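Local atomic coordinates of aspartate--tRNA(Asp/Asn) ligase (Thermus thermophilus, PDB entry 1N9W), a protein that activates L-aspartate with ATP and transfers it to tRNA(Asp) and, with similar efficiency, to tRNA(Asn), as a non-discriminating class II aminoacyl-tRNA synthetase. Residues T145-P150 with E191-V196; H354-L359 with G375-F380; A10-E15 with G63-N68. All coordinates share one frame; numbering follows the deposited sequence.

Interaction 1. Residues T145-P150 with E191-V196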
loop_
_atom_site.group_PDB
_atom_site.type_symbol
_atom_site.label_atom_id
_atom_site.label_comp_id
_atom_site.label_asym_id
_atom_site.label_seq_id
_atom_site.Cartn_x
_atom_site.Cartn_y
_atom_site.Cartn_z
ATOM N N THR B 145 -5.991 -7.052 8.316
ATOM C CA THR B 145 -6.647 -6.697 7.063
ATOM C C THR B 145 -6.337 -5.227 6.734
ATOM O O THR B 145 -6.598 -4.333 7.539
ATOM C CB THR B 145 -8.188 -6.897 7.148
ATOM O OG1 THR B 145 -8.482 -8.297 7.240
ATOM C CG2 THR B 145 -8.881 -6.325 5.918
ATOM N N GLU B 146 -5.762 -4.996 5.552
ATOM C CA GLU B 146 -5.425 -3.643 5.112
ATOM C C GLU B 146 -6.714 -2.878 4.850
ATOM O O GLU B 146 -7.638 -3.399 4.220
ATOM C CB GLU B 146 -4.571 -3.677 3.836
ATOM C CG GLU B 146 -4.310 -2.304 3.201
ATOM C CD GLU B 146 -3.138 -2.302 2.224
ATOM O OE1 GLU B 146 -2.954 -3.302 1.497
ATOM O OE2 GLU B 146 -2.407 -1.285 2.173
ATOM N N ILE B 147 -6.785 -1.649 5.350
ATOM C CA ILE B 147 -7.964 -0.830 5.148
ATOM C C ILE B 147 -7.599 0.479 4.478
ATOM O O ILE B 147 -6.427 0.860 4.418
ATOM C CB ILE B 147 -8.659 -0.493 6.469
ATOM C CG1 ILE B 147 -7.704 0.317 7.353
ATOM C CG2 ILE B 147 -9.131 -1.778 7.145
ATOM C CD1 ILE B 147 -8.243 0.633 8.727
ATOM N N PHE B 148 -8.625 1.163 3.986
ATOM C CA PHE B 148 -8.460 2.438 3.312
ATOM C C PHE B 148 -9.532 3.392 3.824
ATOM O O PHE B 148 -10.704 3.260 3.475
ATOM C CB PHE B 148 -8.594 2.231 1.802
ATOM C CG PHE B 148 -7.733 1.113 1.277
ATOM C CD1 PHE B 148 -8.179 -0.205 1.306
ATOM C CD2 PHE B 148 -6.451 1.371 0.807
ATOM C CE1 PHE B 148 -7.354 -1.246 0.890
ATOM C CE2 PHE B 148 -5.618 0.336 0.389
ATOM C CZ PHE B 148 -6.072 -0.973 0.426
ATOM N N THR B 149 -9.124 4.342 4.662
ATOM C CA THR B 149 -10.049 5.305 5.246
ATOM C C THR B 149 -9.949 6.687 4.601
ATOM O O THR B 149 -8.982 6.993 3.899
ATOM C CB THR B 149 -9.826 5.441 6.774
ATOM O OG1 THR B 149 -8.488 5.870 7.034
ATOM C CG2 THR B 149 -10.069 4.101 7.467
ATOM N N PRO B 150 -10.958 7.540 4.830
ATOM C CA PRO B 150 -10.958 8.890 4.255
ATOM C C PRO B 150 -9.852 9.782 4.824
ATOM O O PRO B 150 -9.063 10.359 4.072
ATOM C CB PRO B 150 -12.355 9.406 4.597
ATOM C CG PRO B 150 -13.181 8.135 4.637
ATOM C CD PRO B 150 -12.273 7.221 5.413
ATOM N N GLU B 191 -10.985 -6.844 13.674
ATOM C CA GLU B 191 -10.176 -7.140 14.864
ATOM C C GLU B 191 -8.726 -6.658 14.787
ATOM O O GLU B 191 -8.174 -6.164 15.774
ATOM C CB GLU B 191 -10.176 -8.655 15.142
ATOM C CG GLU B 191 -11.534 -9.264 15.512
ATOM C CD GLU B 191 -11.474 -10.786 15.673
ATOM O OE1 GLU B 191 -10.415 -11.303 16.101
ATOM O OE2 GLU B 191 -12.490 -11.462 15.390
ATOM N N ARG B 192 -8.116 -6.811 13.615
ATOM C CA ARG B 192 -6.723 -6.416 13.386
ATOM C C ARG B 192 -6.624 -5.763 12.016
ATOM O O ARG B 192 -6.896 -6.401 10.996
ATOM C CB ARG B 192 -5.828 -7.663 13.433
ATOM C CG ARG B 192 -5.961 -8.419 14.720
ATOM C CD ARG B 192 -5.919 -9.909 14.485
ATOM N NE ARG B 192 -4.573 -10.414 14.415
ATOM C CZ ARG B 192 -3.836 -10.734 15.473
ATOM N NH1 ARG B 192 -4.323 -10.598 16.697
ATOM N NH2 ARG B 192 -2.600 -11.199 15.304
ATOM N N VAL B 193 -6.234 -4.496 11.997
ATOM C CA VAL B 193 -6.120 -3.762 10.743
ATOM C C VAL B 193 -4.913 -2.839 10.722
ATOM O O VAL B 193 -4.312 -2.553 11.756
ATOM C CB VAL B 193 -7.370 -2.869 10.489
ATOM C CG1 VAL B 193 -8.637 -3.698 10.560
ATOM C CG2 VAL B 193 -7.413 -1.727 11.493
ATOM N N TYR B 194 -4.556 -2.388 9.526
ATOM C CA TYR B 194 -3.441 -1.477 9.378
ATOM C C TYR B 194 -3.675 -0.633 8.149
ATOM O O TYR B 194 -4.517 -0.951 7.305
ATOM C CB TYR B 194 -2.115 -2.226 9.234
ATOM C CG TYR B 194 -1.979 -3.010 7.950
ATOM C CD1 TYR B 194 -2.369 -4.344 7.879
ATOM C CD2 TYR B 194 -1.432 -2.418 6.808
ATOM C CE1 TYR B 194 -2.212 -5.075 6.704
ATOM C CE2 TYR B 194 -1.271 -3.137 5.631
ATOM C CZ TYR B 194 -1.660 -4.469 5.587
ATOM O OH TYR B 194 -1.470 -5.203 4.439
ATOM N N GLU B 195 -2.935 0.460 8.044
ATOM C CA GLU B 195 -3.090 1.331 6.895
ATOM C C GLU B 195 -1.811 2.080 6.596
ATOM O O GLU B 195 -1.059 2.466 7.496
ATOM C CB GLU B 195 -4.249 2.310 7.123
ATOM C CG GLU B 195 -4.363 3.408 6.063
ATOM C CD GLU B 195 -5.640 4.230 6.191
ATOM O OE1 GLU B 195 -5.986 4.648 7.316
ATOM O OE2 GLU B 195 -6.297 4.467 5.154
ATOM N N VAL B 196 -1.567 2.253 5.307
ATOM C CA VAL B 196 -0.397 2.948 4.809
ATOM C C VAL B 196 -0.915 4.149 4.053
ATOM O O VAL B 196 -1.419 4.013 2.940
ATOM C CB VAL B 196 0.382 2.065 3.827
ATOM C CG1 VAL B 196 1.539 2.842 3.229
ATOM C CG2 VAL B 196 0.859 0.810 4.535
HETATM O O HOH W 1 -3.620 1.022 3.392
HETATM O O HOH W 2 -6.130 7.702 4.664
#
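T145 and E146 pair in parallel with V193 and Y194: T145 N donates to R192 O at 2.9 Å, I147 N donates to Y194 O at 3.1 Å, and the return bond from Y194 N to T145 O is weak. On one face of this pairing the Y194 ring lies against E146, whose CA sits over the ring toward its rim while CB comes within 3.5 Å of Y194 CZ. The tyrosine reaches its neighbour because chi1 of 68° sets CG between its own backbone N and carbonyl carbon; the phenol then ends at D140. The carboxylate of E146, 31° from the ring plane, turns to R136 of the same chain and R136 of the second subunit, so this edge of the sheet also belongs to the dimer interface. Long helix 119-141 followed by strand 145-146 at this interface is consistent with motif 1 of class II synthetases; the strand is the outermost at this edge within the chain and runs parallel to 192-198 in a largely antiparallel sheet. On the face that carries T145 and V193, V193 CG2 is met by I147 CD1 at 3.7 Å, I147 lying just past the paired residues. Farther on, E195, extended with CG anti to its backbone N, grips T149 twice: OE2 takes T149 N at 2.9 Å, 32° out of the carboxylate plane, and OE1 receives T149 OG1 at 2.8 Å through its syn lone pair. K183, of the predicted aspartate-binding region 180-183, forms a salt bridge with OE1. One water joins E146 OE2, I147 O and V196 N; another joins T149 O to E195 OE2.

Interaction 2. Residues H354-L359 with G375-F380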
loop_
_atom_site.group_PDB
_atom_site.type_symbol
_atom_site.label_atom_id
_atom_site.label_comp_id
_atom_site.label_asym_id
_atom_site.label_seq_id
_atom_site.Cartn_x
_atom_site.Cartn_y
_atom_site.Cartn_z
ATOM N N HIS B 354 -11.926 1.709 25.735
ATOM C CA HIS B 354 -13.020 1.061 25.007
ATOM C C HIS B 354 -14.396 1.206 25.639
ATOM O O HIS B 354 -15.409 1.052 24.958
ATOM C CB HIS B 354 -12.722 -0.422 24.822
ATOM C CG HIS B 354 -12.396 -1.135 26.096
ATOM N ND1 HIS B 354 -11.218 -0.931 26.779
ATOM C CD2 HIS B 354 -13.085 -2.065 26.799
ATOM C CE1 HIS B 354 -11.192 -1.709 27.848
ATOM N NE2 HIS B 354 -12.310 -2.405 27.883
ATOM N N ARG B 355 -14.437 1.485 26.935
ATOM C CA ARG B 355 -15.712 1.639 27.625
ATOM C C ARG B 355 -16.271 3.043 27.452
ATOM O O ARG B 355 -15.571 4.033 27.655
ATOM C CB ARG B 355 -15.552 1.320 29.114
ATOM C CG ARG B 355 -15.619 -0.167 29.447
ATOM C CD ARG B 355 -17.060 -0.680 29.564
ATOM N NE ARG B 355 -17.697 -0.268 30.820
ATOM C CZ ARG B 355 -18.278 0.913 31.032
ATOM N NH1 ARG B 355 -18.324 1.827 30.071
ATOM N NH2 ARG B 355 -18.809 1.183 32.216
ATOM N N TYR B 356 -17.537 3.115 27.066
ATOM C CA TYR B 356 -18.204 4.391 26.863
ATOM C C TYR B 356 -18.113 5.249 28.115
ATOM O O TYR B 356 -17.708 6.410 28.057
ATOM C CB TYR B 356 -19.672 4.165 26.524
ATOM C CG TYR B 356 -20.464 5.440 26.384
ATOM C CD1 TYR B 356 -20.306 6.259 25.270
ATOM C CD2 TYR B 356 -21.381 5.823 27.362
ATOM C CE1 TYR B 356 -21.049 7.425 25.127
ATOM C CE2 TYR B 356 -22.128 6.989 27.228
ATOM C CZ TYR B 356 -21.958 7.782 26.110
ATOM O OH TYR B 356 -22.713 8.919 25.954
ATOM N N GLU B 357 -18.498 4.674 29.248
ATOM C CA GLU B 357 -18.452 5.400 30.508
ATOM C C GLU B 357 -17.078 5.990 30.788
ATOM O O GLU B 357 -16.969 7.138 31.205
ATOM C CB GLU B 357 -18.866 4.491 31.669
ATOM C CG GLU B 357 -20.364 4.261 31.757
ATOM C CD GLU B 357 -21.149 5.564 31.717
ATOM O OE1 GLU B 357 -20.854 6.473 32.528
ATOM O OE2 GLU B 357 -22.062 5.683 30.869
ATOM N N GLU B 358 -16.032 5.204 30.558
ATOM C CA GLU B 358 -14.676 5.667 30.803
ATOM C C GLU B 358 -14.295 6.837 29.899
ATOM O O GLU B 358 -13.543 7.720 30.306
ATOM C CB GLU B 358 -13.681 4.517 30.625
ATOM C CG GLU B 358 -13.901 3.355 31.583
ATOM C CD GLU B 358 -12.700 2.432 31.675
ATOM O OE1 GLU B 358 -12.391 1.741 30.680
ATOM O OE2 GLU B 358 -12.055 2.406 32.746
ATOM N N LEU B 359 -14.815 6.845 28.676
ATOM C CA LEU B 359 -14.521 7.925 27.741
ATOM C C LEU B 359 -15.118 9.245 28.221
ATOM O O LEU B 359 -14.444 10.275 28.229
ATOM C CB LEU B 359 -15.073 7.607 26.347
ATOM C CG LEU B 359 -14.247 6.698 25.436
ATOM C CD1 LEU B 359 -15.021 6.424 24.163
ATOM C CD2 LEU B 359 -12.921 7.360 25.116
ATOM N N GLY B 375 -20.670 12.049 18.168
ATOM C CA GLY B 375 -20.518 11.205 16.995
ATOM C C GLY B 375 -19.358 10.234 17.135
ATOM O O GLY B 375 -19.295 9.213 16.447
ATOM N N TYR B 376 -18.438 10.561 18.035
ATOM C CA TYR B 376 -17.265 9.736 18.293
ATOM C C TYR B 376 -17.574 8.679 19.348
ATOM O O TYR B 376 -17.129 7.536 19.247
ATOM C CB TYR B 376 -16.113 10.618 18.782
ATOM C CG TYR B 376 -14.882 9.854 19.210
ATOM C CD1 TYR B 376 -14.060 9.239 18.272
ATOM C CD2 TYR B 376 -14.549 9.731 20.559
ATOM C CE1 TYR B 376 -12.933 8.518 18.667
ATOM C CE2 TYR B 376 -13.426 9.013 20.964
ATOM C CZ TYR B 376 -12.623 8.409 20.015
ATOM O OH TYR B 376 -11.518 7.688 20.411
ATOM N N LEU B 377 -18.344 9.078 20.355
ATOM C CA LEU B 377 -18.712 8.196 21.458
ATOM C C LEU B 377 -19.677 7.076 21.060
ATOM O O LEU B 377 -19.731 6.040 21.717
ATOM C CB LEU B 377 -19.325 9.027 22.595
ATOM C CG LEU B 377 -18.465 10.126 23.230
ATOM C CD1 LEU B 377 -19.333 11.000 24.122
ATOM C CD2 LEU B 377 -17.324 9.511 24.027
ATOM N N GLU B 378 -20.428 7.283 19.986
ATOM C CA GLU B 378 -21.399 6.301 19.524
ATOM C C GLU B 378 -20.923 4.859 19.434
ATOM O O GLU B 378 -21.448 3.984 20.126
ATOM C CB GLU B 378 -21.972 6.723 18.174
ATOM C CG GLU B 378 -23.174 7.626 18.309
ATOM C CD GLU B 378 -24.340 6.921 18.977
ATOM O OE1 GLU B 378 -25.287 7.611 19.403
ATOM O OE2 GLU B 378 -24.313 5.675 19.071
ATOM N N VAL B 379 -19.937 4.602 18.584
ATOM C CA VAL B 379 -19.438 3.243 18.423
ATOM C C VAL B 379 -19.076 2.580 19.750
ATOM O O VAL B 379 -19.317 1.390 19.933
ATOM C CB VAL B 379 -18.203 3.197 17.485
ATOM C CG1 VAL B 379 -17.038 3.942 18.109
ATOM C CG2 VAL B 379 -17.824 1.752 17.204
ATOM N N PHE B 380 -18.509 3.344 20.677
ATOM C CA PHE B 380 -18.118 2.773 21.959
ATOM C C PHE B 380 -19.302 2.354 22.831
ATOM O O PHE B 380 -19.139 2.018 24.003
ATOM C CB PHE B 380 -17.213 3.736 22.722
ATOM C CG PHE B 380 -15.929 4.042 22.011
ATOM C CD1 PHE B 380 -15.871 5.059 21.061
ATOM C CD2 PHE B 380 -14.777 3.304 22.275
ATOM C CE1 PHE B 380 -14.686 5.337 20.388
ATOM C CE2 PHE B 380 -13.588 3.574 21.605
ATOM C CZ PHE B 380 -13.541 4.595 20.658
HETATM O O HOH W 3 -17.260 -0.321 23.901
#
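The F380 ring receives L359 CD1 over one face, a CH-pi contact with the methyl 3.5 Å from the ring centroid and 20° off the normal. The leucine comes at about a right angle to the phenylalanine, and its methyl lies toward the CG side of the ring. At the edge, in the ring plane, are the carbonyl oxygens H354 O, 3.6 Å from F380 CD2, and Y376 O. F380 CE1 in turn lies over one face of the Y376 ring. The Y356 ring works differently: with CG anti to the backbone N, chi1 of 176° sends the ring out so that its CE1 edge meets L377 CB at 3.5 Å, while Y356 CB packs on F380 O at 3.4 Å. L377 CD2 packs on L359 CB at 3.8 Å. The F380 side chain is about 6 Å from that of R352, predicted to bind L-aspartate, so the contact borders the probable aspartate site. Thus the first turn of helix 356-364, with R355 at its N-cap, packs on L377 of helix 374-377 and on F380. Helix 181-190 adjoins the contact: its Q184 touches F380 and hydrogen-bonds the Y376 hydroxyl; L89 of the second subunit packs on Y356.

Interaction 3. Residues A10-E15 with G63-N68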
loop_
_atom_site.group_PDB
_atom_site.type_symbol
_atom_site.label_atom_id
_atom_site.label_comp_id
_atom_site.label_asym_id
_atom_site.label_seq_id
_atom_site.Cartn_x
_atom_site.Cartn_y
_atom_site.Cartn_z
ATOM N N ALA B 10 26.293 -13.084 -15.005
ATOM C CA ALA B 10 25.974 -14.391 -15.563
ATOM C C ALA B 10 25.941 -14.422 -17.084
ATOM O O ALA B 10 25.472 -15.393 -17.667
ATOM C CB ALA B 10 24.644 -14.878 -15.006
ATOM N N HIS B 11 26.452 -13.382 -17.732
ATOM C CA HIS B 11 26.422 -13.340 -19.183
ATOM C C HIS B 11 27.748 -13.012 -19.832
ATOM O O HIS B 11 27.793 -12.618 -20.992
ATOM C CB HIS B 11 25.368 -12.327 -19.635
ATOM C CG HIS B 11 23.976 -12.693 -19.231
ATOM N ND1 HIS B 11 23.076 -13.272 -20.099
ATOM C CD2 HIS B 11 23.341 -12.590 -18.040
ATOM C CE1 HIS B 11 21.945 -13.511 -19.461
ATOM N NE2 HIS B 11 22.078 -13.107 -18.210
ATOM N N VAL B 12 28.831 -13.175 -19.084
ATOM C CA VAL B 12 30.164 -12.895 -19.604
ATOM C C VAL B 12 30.412 -13.749 -20.850
ATOM O O VAL B 12 30.200 -14.958 -20.827
ATOM C CB VAL B 12 31.225 -13.195 -18.528
ATOM C CG1 VAL B 12 32.603 -12.811 -19.024
ATOM C CG2 VAL B 12 30.888 -12.427 -17.259
ATOM N N GLY B 13 30.843 -13.112 -21.935
ATOM C CA GLY B 13 31.103 -13.840 -23.163
ATOM C C GLY B 13 29.925 -13.887 -24.119
ATOM O O GLY B 13 30.054 -14.301 -25.276
ATOM N N GLN B 14 28.762 -13.457 -23.650
ATOM C CA GLN B 14 27.574 -13.468 -24.498
ATOM C C GLN B 14 27.163 -12.080 -24.969
ATOM O O GLN B 14 27.685 -11.065 -24.503
ATOM C CB GLN B 14 26.419 -14.114 -23.742
ATOM C CG GLN B 14 26.721 -15.537 -23.330
ATOM C CD GLN B 14 25.751 -16.072 -22.302
ATOM O OE1 GLN B 14 24.544 -16.116 -22.529
ATOM N NE2 GLN B 14 26.280 -16.487 -21.156
ATOM N N GLU B 15 26.226 -12.056 -25.905
ATOM C CA GLU B 15 25.708 -10.821 -26.444
ATOM C C GLU B 15 24.445 -10.541 -25.640
ATOM O O GLU B 15 23.591 -11.420 -25.501
ATOM C CB GLU B 15 25.349 -10.988 -27.923
ATOM C CG GLU B 15 25.506 -9.725 -28.755
ATOM C CD GLU B 15 26.882 -9.625 -29.400
ATOM O OE1 GLU B 15 27.117 -10.315 -30.422
ATOM O OE2 GLU B 15 27.743 -8.872 -28.882
ATOM N N GLY B 63 25.385 -5.647 -27.120
ATOM C CA GLY B 63 26.810 -5.912 -27.140
ATOM C C GLY B 63 27.314 -7.098 -26.347
ATOM O O GLY B 63 26.546 -7.796 -25.683
ATOM N N LEU B 64 28.629 -7.305 -26.422
ATOM C CA LEU B 64 29.313 -8.415 -25.757
ATOM C C LEU B 64 29.793 -8.098 -24.341
ATOM O O LEU B 64 30.480 -7.098 -24.119
ATOM C CB LEU B 64 30.521 -8.834 -26.610
ATOM C CG LEU B 64 31.396 -9.981 -26.108
ATOM C CD1 LEU B 64 30.646 -11.291 -26.315
ATOM C CD2 LEU B 64 32.731 -9.997 -26.864
ATOM N N VAL B 65 29.429 -8.954 -23.390
ATOM C CA VAL B 65 29.847 -8.787 -22.000
ATOM C C VAL B 65 31.286 -9.278 -21.869
ATOM O O VAL B 65 31.589 -10.450 -22.115
ATOM C CB VAL B 65 28.932 -9.587 -21.030
ATOM C CG1 VAL B 65 29.354 -9.354 -19.567
ATOM C CG2 VAL B 65 27.470 -9.160 -21.230
ATOM N N VAL B 66 32.171 -8.365 -21.485
ATOM C CA VAL B 66 33.587 -8.662 -21.329
ATOM C C VAL B 66 34.079 -8.316 -19.926
ATOM O O VAL B 66 33.713 -7.285 -19.352
ATOM C CB VAL B 66 34.411 -7.884 -22.377
ATOM C CG1 VAL B 66 35.899 -8.120 -22.166
ATOM C CG2 VAL B 66 33.996 -8.325 -23.776
ATOM N N GLU B 67 34.903 -9.203 -19.385
ATOM C CA GLU B 67 35.473 -9.047 -18.060
ATOM C C GLU B 67 36.397 -7.832 -18.010
ATOM O O GLU B 67 37.147 -7.589 -18.950
ATOM C CB GLU B 67 36.272 -10.304 -17.702
ATOM C CG GLU B 67 36.449 -10.510 -16.216
ATOM C CD GLU B 67 37.377 -11.682 -15.885
ATOM O OE1 GLU B 67 37.432 -12.652 -16.681
ATOM O OE2 GLU B 67 38.018 -11.629 -14.816
ATOM N N ASN B 68 36.339 -7.074 -16.923
ATOM C CA ASN B 68 37.187 -5.895 -16.787
ATOM C C ASN B 68 37.092 -5.333 -15.377
ATOM O O ASN B 68 36.222 -4.507 -15.076
ATOM C CB ASN B 68 36.797 -4.828 -17.811
ATOM C CG ASN B 68 37.744 -3.647 -17.804
ATOM O OD1 ASN B 68 38.630 -3.553 -16.952
ATOM N ND2 ASN B 68 37.556 -2.729 -18.753
#
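V65 is the residue on which the 10-15 loop closes. Its CB lies 3.2 Å from H11 O, and its two methyls divide the loop between them: CG1, anti to the backbone N (chi1 -178°), meets V12 CA at 3.6 Å, whereas CG2 faces H11 O and, more distantly, H11 CB. The V12 and V65 side chains cross at about a right angle, with V12 CG2 against V65 CG1. Both polar backbone atoms of V65 are bound as well. G13 N donates to V65 O at 2.8 Å, and V65 N donates to Q14 O at 3.0 Å. Beside this clamp L64 CD1 comes up to G13 O, and L64 CA makes a CA-H...O contact with Q14 O. E15 and L64 form an antiparallel non-hydrogen-bonded pair, with their CA atoms 4.4 Å apart. Bending at chi2 (92°) brings the E15 carboxylate oxygen OE2 to the G63-L64 peptide, 3.1 Å from G63 C, without forming a hydrogen bond to L64 N.

The loop takes its shape from a type II beta turn from H11 to Q14, closed by Q14 N to H11 O at 3.0 Å. G13 takes its third position with positive phi (93°), a conformation in which a CB would press on the preceding carbonyl O. The turn leads into strand 15-28 of the OB-fold, the anticodon-binding domain, where G63 continues the pairing with V16. On its other side, strand 58-67 is joined to strand 75-79: L64 bonds to Q78 and V66 to E76. N68, which interacts with tRNA, reaches E76, another tRNA-contacting residue, while L75 packs on V12 and V65.

In the fold
Following the chain from the N terminus, interaction 3 closes first, spanning mostly strand residues within the N-terminal OB-fold. Interaction 1 then closes a 40-residue excursion that includes helix 181-190 and joins two strands at one edge of the class II catalytic sheet. Interaction 2, the last, closes a short excursion between helices 356-364 and 374-377. The three loops follow in series, neither nested nor crossed. Interactions 1 and 2 both touch the second subunit and have centres about 21 Å apart; interactions 2 and 3, with centres about 68 Å apart, lie on opposite sides of the chain's centre.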